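Aerobactin synthase IucC (Klebsiella pneumoniae, PDB 6CN7) catalyses, in all likelihood, the ATP-dependent attachment of a second N-acetyl-N-hydroxylysine to a citryl intermediate, the last step of aerobactin siderophore synthesis. Local coordinates at residues 67-72 with 80-85; 301-306 with 461-466; 419-424 with 440-445. The protein carries 5 engineered substitutions. All blocks are in the same frame, centred on the assembly; numbering follows the deposited sequence.

In the fold
The three contacts show how chemistry follows position in the fold. Contact 1 is local and partly buried, set near the amino end between a turn and helix 76-87, and its segments share a single weak polar bond. The centres of contacts 1 and 2 are about 51 Å apart, on opposite sides of the chain's centre. Contact 2 joins regions far apart in sequence through a tryptophan face and is also only partly buried. Contact 3, nearer the centre of the chain, is buried and wholly apolar across its two segments. It is nested in the loop that contact 2 closes, and helix 291-310, which carries one segment of contact 2, also packs against it.

Contact 1: 67-72 with 80-85; sequences LRCADE and LMQLKP
C69 and Q82 meet through the one hydrogen bond between 67-72 and 80-85. Q82 NE2 donates to C69 SG over 3.7 Å, a weak bond, though a fairly straight one at 161°. Each partner reaches out to make it: SG stands anti to the backbone N of C69 (chi1 -169°), while the glutamine chain runs extended beyond CG, delivering its amide to the sulfur. The other end of that amide has the stronger partner, since Q82 OE1 accepts a hydrogen bond from W48 NE1 on strand 46-54, which should fix the amide's rotation and leave NE2 turned to the loop.

The carboxylate of E72 may add a loose electrostatic pull. E72 OE1 comes to 4.0 Å from Q82 NE2, approaching from the opposite direction with the carboxylate plane tilted 56° from the amide.

Backbone bonds shape the loop itself. A type II' turn runs from C69 to E72, closed by a weak bond of 3.0 Å from E72 N to C69 O, and brings both touching side chains to the same amide. Just before it, L67 O accepts from R68 NH1 at 3.0 Å and also from R13 NH1 of helix 4-25.

Strand 46-54 also packs here: A46 and W48 touch C69, and A46 touches Q82. With a long sulfur bond and a distant carboxylate, the direct link is probably modest; the two ends of one amide link the helix to the turn through NE2 and to W48 through OE1.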
# COMPACT_ATOMS: atom_id res chain seq x y z
N LEU A 67 -19.99 -32.67 6.55
CA LEU A 67 -19.99 -31.66 7.60
C LEU A 67 -21.39 -31.09 7.83
O LEU A 67 -22.07 -30.71 6.88
CB LEU A 67 -19.01 -30.54 7.26
CG LEU A 67 -17.53 -30.85 7.50
CD1 LEU A 67 -16.66 -29.77 6.88
CD2 LEU A 67 -17.23 -30.97 8.99
N ARG A 68 -21.79 -31.04 9.09
CA ARG A 68 -23.06 -30.46 9.50
C ARG A 68 -22.86 -29.61 10.75
O ARG A 68 -22.17 -30.04 11.68
CB ARG A 68 -24.11 -31.53 9.80
CG ARG A 68 -24.51 -32.39 8.62
CD ARG A 68 -25.35 -31.61 7.63
NE ARG A 68 -25.86 -32.47 6.57
CZ ARG A 68 -25.19 -32.76 5.46
NH1 ARG A 68 -23.99 -32.25 5.24
NH2 ARG A 68 -25.74 -33.56 4.55
N CYS A 69 -23.45 -28.42 10.75
CA CYS A 69 -23.55 -27.58 11.95
C CYS A 69 -25.03 -27.24 12.12
O CYS A 69 -25.46 -26.13 11.80
CB CYS A 69 -22.69 -26.33 11.85
SG CYS A 69 -22.53 -25.43 13.41
N ALA A 70 -25.80 -28.21 12.61
CA ALA A 70 -27.24 -28.05 12.74
C ALA A 70 -27.82 -27.81 11.34
O ALA A 70 -27.82 -28.73 10.51
CB ALA A 70 -27.58 -26.91 13.71
N ASP A 71 -28.31 -26.60 11.08
CA ASP A 71 -28.71 -26.19 9.74
C ASP A 71 -28.01 -24.91 9.29
O ASP A 71 -28.31 -24.43 8.19
CB ASP A 71 -30.24 -25.99 9.68
CG ASP A 71 -30.99 -27.31 9.52
OD1 ASP A 71 -30.37 -28.27 9.01
OD2 ASP A 71 -32.17 -27.39 9.90
N GLU A 72 -27.10 -24.36 10.09
CA GLU A 72 -26.30 -23.24 9.62
C GLU A 72 -25.56 -23.64 8.34
O GLU A 72 -25.14 -24.79 8.21
CB GLU A 72 -25.30 -22.80 10.69
CG GLU A 72 -25.93 -22.23 11.94
CD GLU A 72 -25.07 -21.15 12.57
OE1 GLU A 72 -24.47 -21.42 13.64
OE2 GLU A 72 -24.98 -20.06 11.98
N LEU A 80 -14.74 -19.71 12.55
CA LEU A 80 -13.80 -18.78 13.18
C LEU A 80 -14.48 -17.99 14.29
O LEU A 80 -13.90 -17.80 15.36
CB LEU A 80 -13.22 -17.84 12.12
CG LEU A 80 -12.21 -16.80 12.61
CD1 LEU A 80 -11.03 -17.45 13.31
CD2 LEU A 80 -11.72 -15.95 11.44
N MET A 81 -15.72 -17.53 14.06
CA MET A 81 -16.45 -16.83 15.10
C MET A 81 -16.74 -17.74 16.29
O MET A 81 -16.74 -17.28 17.44
CB MET A 81 -17.75 -16.25 14.54
CG MET A 81 -17.54 -15.19 13.46
SD MET A 81 -16.51 -13.81 13.99
CE MET A 81 -17.50 -13.11 15.31
N GLN A 82 -16.99 -19.03 16.04
CA GLN A 82 -17.20 -19.97 17.13
C GLN A 82 -15.93 -20.23 17.93
O GLN A 82 -16.02 -20.69 19.07
CB GLN A 82 -17.75 -21.29 16.58
CG GLN A 82 -19.11 -21.17 15.91
CD GLN A 82 -19.49 -22.43 15.16
OE1 GLN A 82 -18.69 -23.36 15.02
NE2 GLN A 82 -20.72 -22.48 14.67
N LEU A 83 -14.76 -19.95 17.36
CA LEU A 83 -13.50 -20.18 18.05
C LEU A 83 -13.04 -19.00 18.89
O LEU A 83 -12.09 -19.15 19.67
CB LEU A 83 -12.39 -20.52 17.04
CG LEU A 83 -12.56 -21.81 16.24
CD1 LEU A 83 -11.48 -21.91 15.17
CD2 LEU A 83 -12.51 -23.02 17.16
N LYS A 84 -13.68 -17.84 18.76
CA LYS A 84 -13.27 -16.67 19.54
C LYS A 84 -13.25 -16.95 21.03
O LYS A 84 -12.25 -16.60 21.69
CB LYS A 84 -14.19 -15.48 19.21
CG LYS A 84 -13.79 -14.18 19.89
CD LYS A 84 -14.72 -13.05 19.47
CE LYS A 84 -14.41 -11.76 20.20
NZ LYS A 84 -15.33 -10.67 19.75
N PRO A 85 -14.26 -17.57 21.63
CA PRO A 85 -14.15 -17.91 23.06
C PRO A 85 -13.13 -19.00 23.32
O PRO A 85 -12.41 -18.95 24.33
CB PRO A 85 -15.57 -18.36 23.44
CG PRO A 85 -16.44 -17.99 22.28
CD PRO A 85 -15.56 -17.99 21.08

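Contact 2: 301-306 with 461-466; sequences SRWLQQ and SLPQEV
Packing of an aromatic face against a leucine defines this long-range contact, in which W303 of helix 291-310 meets the loop that leads into the short helix 464-467. The segments are more than 150 residues apart in sequence, and the contact is partly buried. L462 lays its CD1 methyl over one face of the indole, 3.9 Å from the centroid of the six-membered ring and 19° off the normal, a CH-pi contact displaced toward the rim. The nearest ring atom to that methyl is CD2 of W303, at 3.7 Å from L462 CD1. The two side chains cross at about a right angle. Both have CG anti to the backbone N; for W303 (chi1 -175°) this swings the indole out from the helix to the loop. L462 also touches L451 of strand 449-452.

Around the pyrrole part, side-chain atoms of the loop close in. S461 brings its CB to the ring edge, in plane, 3.4 Å from W303 NE1, and P463 CD adds an oblique contact 4.1 Å from W303 CD1. The carbonyl O of P463 accepts from V466 N at 3.0 Å, in the first turn of the helix.

Here a helix-borne tryptophan packs on the loop S461-P463 that leads into helix 464-467, with P463 at the N-cap position, uniting the IucA/IucC and FhuF-like sequence regions of this siderophore synthetase family.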
# COMPACT_ATOMS: atom_id res chain seq x y z
N SER A 301 26.58 -22.72 3.57
CA SER A 301 26.40 -23.55 2.39
C SER A 301 27.72 -24.17 1.96
O SER A 301 27.79 -25.38 1.66
CB SER A 301 25.81 -22.72 1.25
OG SER A 301 24.58 -22.13 1.63
N ARG A 302 28.79 -23.37 1.91
CA ARG A 302 30.09 -23.88 1.50
C ARG A 302 30.54 -25.03 2.40
O ARG A 302 31.22 -25.95 1.93
CB ARG A 302 31.13 -22.76 1.52
N TRP A 303 30.17 -25.00 3.68
CA TRP A 303 30.57 -26.06 4.59
C TRP A 303 29.75 -27.32 4.37
O TRP A 303 30.30 -28.42 4.30
CB TRP A 303 30.44 -25.58 6.04
CG TRP A 303 30.96 -26.57 7.04
CD1 TRP A 303 32.27 -26.79 7.37
CD2 TRP A 303 30.19 -27.48 7.83
NE1 TRP A 303 32.36 -27.78 8.31
CE2 TRP A 303 31.09 -28.22 8.61
CE3 TRP A 303 28.82 -27.74 7.95
CZ2 TRP A 303 30.67 -29.20 9.51
CZ3 TRP A 303 28.41 -28.72 8.84
CH2 TRP A 303 29.33 -29.43 9.61
N LEU A 304 28.43 -27.18 4.25
CA LEU A 304 27.58 -28.35 4.03
C LEU A 304 27.87 -28.99 2.68
O LEU A 304 27.81 -30.22 2.54
CB LEU A 304 26.11 -27.95 4.12
CG LEU A 304 25.59 -27.63 5.53
CD1 LEU A 304 24.18 -27.07 5.44
CD2 LEU A 304 25.62 -28.87 6.42
N GLN A 305 28.18 -28.18 1.66
CA GLN A 305 28.56 -28.74 0.37
C GLN A 305 29.80 -29.62 0.50
O GLN A 305 29.86 -30.70 -0.10
CB GLN A 305 28.80 -27.61 -0.64
CG GLN A 305 27.52 -26.93 -1.09
CD GLN A 305 27.77 -25.69 -1.92
OE1 GLN A 305 28.76 -24.99 -1.74
NE2 GLN A 305 26.86 -25.41 -2.85
N GLN A 306 30.78 -29.19 1.28
CA GLN A 306 31.97 -30.00 1.50
C GLN A 306 31.65 -31.28 2.27
O GLN A 306 32.26 -32.33 2.02
CB GLN A 306 33.03 -29.19 2.25
N SER A 461 35.06 -28.71 12.30
CA SER A 461 35.32 -28.06 11.02
C SER A 461 34.43 -26.85 10.77
O SER A 461 34.69 -26.11 9.81
CB SER A 461 35.13 -29.08 9.89
OG SER A 461 35.93 -30.23 10.10
N LEU A 462 33.41 -26.64 11.59
CA LEU A 462 32.45 -25.57 11.34
C LEU A 462 33.06 -24.22 11.69
O LEU A 462 33.62 -24.07 12.78
CB LEU A 462 31.18 -25.81 12.15
CG LEU A 462 29.99 -24.89 11.92
CD1 LEU A 462 29.47 -25.00 10.50
CD2 LEU A 462 28.88 -25.21 12.91
N PRO A 463 32.99 -23.22 10.81
CA PRO A 463 33.55 -21.90 11.15
C PRO A 463 32.82 -21.27 12.32
O PRO A 463 31.60 -21.40 12.47
CB PRO A 463 33.36 -21.09 9.86
CG PRO A 463 33.25 -22.10 8.78
CD PRO A 463 32.56 -23.28 9.40
N GLN A 464 33.59 -20.56 13.16
CA GLN A 464 32.99 -19.81 14.26
C GLN A 464 31.91 -18.85 13.75
O GLN A 464 30.90 -18.64 14.42
CB GLN A 464 34.06 -19.04 15.02
CG GLN A 464 35.15 -19.91 15.64
CD GLN A 464 34.61 -20.89 16.66
OE1 GLN A 464 35.14 -21.99 16.82
NE2 GLN A 464 33.55 -20.51 17.37
N GLU A 465 32.13 -18.27 12.57
CA GLU A 465 31.17 -17.32 12.02
C GLU A 465 29.77 -17.91 11.94
O GLU A 465 28.78 -17.19 12.09
CB GLU A 465 31.62 -16.87 10.63
N VAL A 466 29.66 -19.22 11.73
CA VAL A 466 28.36 -19.88 11.69
C VAL A 466 27.91 -20.29 13.08
O VAL A 466 26.73 -20.17 13.41
CB VAL A 466 28.42 -21.09 10.73
CG1 VAL A 466 27.06 -21.79 10.67
CG2 VAL A 466 28.85 -20.64 9.34

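Contact 3: 419-424 with 440-445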
# COMPACT_ATOMS: atom_id res chain seq x y z
N VAL A 419 23.97 -31.76 13.22
CA VAL A 419 23.39 -30.65 12.47
C VAL A 419 21.96 -31.01 12.11
O VAL A 419 21.70 -32.11 11.61
CB VAL A 419 24.21 -30.35 11.19
CG1 VAL A 419 23.54 -29.25 10.37
CG2 VAL A 419 25.63 -29.95 11.55
N ALA A 420 21.04 -30.08 12.35
CA ALA A 420 19.63 -30.27 12.03
C ALA A 420 19.20 -29.28 10.97
O ALA A 420 19.60 -28.11 10.99
CB ALA A 420 18.75 -30.10 13.28
N LEU A 421 18.38 -29.75 10.03
CA LEU A 421 17.85 -28.93 8.94
C LEU A 421 16.34 -29.06 8.92
O LEU A 421 15.81 -30.17 9.01
CB LEU A 421 18.44 -29.35 7.59
CG LEU A 421 19.95 -29.26 7.41
CD1 LEU A 421 20.36 -29.87 6.08
CD2 LEU A 421 20.42 -27.81 7.50
N ILE A 422 15.64 -27.93 8.79
CA ILE A 422 14.19 -27.96 8.65
C ILE A 422 13.82 -28.75 7.41
O ILE A 422 14.36 -28.51 6.32
CB ILE A 422 13.62 -26.53 8.61
N ALA A 423 12.90 -29.71 7.56
CA ALA A 423 12.59 -30.68 6.51
C ALA A 423 11.08 -30.67 6.23
O ALA A 423 10.38 -31.66 6.47
CB ALA A 423 13.07 -32.08 6.92
N HIS A 424 10.59 -29.55 5.71
CA HIS A 424 9.18 -29.41 5.37
C HIS A 424 8.95 -29.75 3.90
O HIS A 424 9.89 -29.91 3.11
CB HIS A 424 8.70 -27.99 5.67
N VAL A 440 17.54 -35.92 -3.58
CA VAL A 440 16.92 -34.78 -2.91
C VAL A 440 17.80 -33.56 -3.10
O VAL A 440 19.03 -33.65 -3.20
CB VAL A 440 16.68 -35.07 -1.42
CG1 VAL A 440 17.99 -35.11 -0.64
CG2 VAL A 440 15.73 -34.04 -0.83
N LEU A 441 17.16 -32.39 -3.18
CA LEU A 441 17.85 -31.11 -3.27
C LEU A 441 17.41 -30.25 -2.09
O LEU A 441 16.21 -30.02 -1.90
CB LEU A 441 17.54 -30.40 -4.59
CG LEU A 441 18.27 -30.88 -5.85
CD1 LEU A 441 17.79 -32.26 -6.28
CD2 LEU A 441 18.07 -29.88 -6.97
N LEU A 442 18.38 -29.79 -1.31
CA LEU A 442 18.12 -28.95 -0.14
C LEU A 442 18.61 -27.54 -0.42
O LEU A 442 19.65 -27.35 -1.07
CB LEU A 442 18.81 -29.52 1.10
CG LEU A 442 18.57 -31.02 1.33
CD1 LEU A 442 19.47 -31.53 2.43
CD2 LEU A 442 17.11 -31.29 1.64
N LYS A 443 17.86 -26.55 0.07
CA LYS A 443 18.14 -25.15 -0.27
C LYS A 443 18.05 -24.18 0.91
O LYS A 443 18.74 -23.16 0.87
CB LYS A 443 17.20 -24.68 -1.37
CG LYS A 443 15.72 -24.92 -1.08
CD LYS A 443 14.83 -24.52 -2.25
CE LYS A 443 15.02 -25.43 -3.45
NZ LYS A 443 14.04 -25.18 -4.54
N ASP A 444 17.26 -24.46 1.94
CA ASP A 444 17.01 -23.50 3.01
C ASP A 444 17.82 -23.87 4.25
O ASP A 444 17.52 -24.84 4.94
CB ASP A 444 15.52 -23.42 3.34
CG ASP A 444 14.75 -22.63 2.30
OD1 ASP A 444 15.22 -21.53 1.93
OD2 ASP A 444 13.68 -23.09 1.84
N PHE A 445 18.86 -23.08 4.51
CA PHE A 445 19.57 -23.08 5.78
C PHE A 445 19.97 -21.64 6.08
O PHE A 445 20.31 -20.87 5.18
CB PHE A 445 20.80 -23.98 5.75
CG PHE A 445 21.10 -24.54 4.40
CD1 PHE A 445 21.91 -23.84 3.52
CD2 PHE A 445 20.55 -25.75 4.00
CE1 PHE A 445 22.18 -24.34 2.26
CE2 PHE A 445 20.81 -26.26 2.75
CZ PHE A 445 21.63 -25.56 1.87
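L442, whose side chain meets L421 across the contact, is fixed through its main chain by backbone hydrogen bonds to V320 and L322, outside the two segments. Between the segments themselves the chemistry is purely apolar, and one branched side chain does nearly all of the work. In L421, chi1 of -61° places CG anti to the carbonyl carbon, and chi2 of 173° then sends the two methyls to different partners. CD1 meets L442 CD1 at 4.1 Å, methyl to methyl, with the two side chains crossing at about a right angle. CD2 approaches F445 instead, and reaches the ring carbon CD2 of F445 at 4.1 Å by an oblique path. The leucine therefore forks over the bend where strand 436-442 gives way to loop.

F445 is placed by an unusual torsion: with chi1 at 7°, its CG nearly eclipses the backbone N. One face of its ring lies against K443 O of its own segment, 3.8 Å above the plane and offset toward the rim. All three touching residues are buried, and both contacts are at ordinary van der Waals distance. Polar groups of both segments find partners outside: D444 forms a salt bridge with R354, and A423 O accepts from H486 ND1.

The strands belong to different sheets, 419-421 pairing with 449-452 and 436-442 lying between 320-321 and 428-433, so the leucine bridges two sheets. Helix 395-417 supports one flank, with L413 against L421, while helix 291-310 supplies F308 to L442, and S301 and L304 to F445.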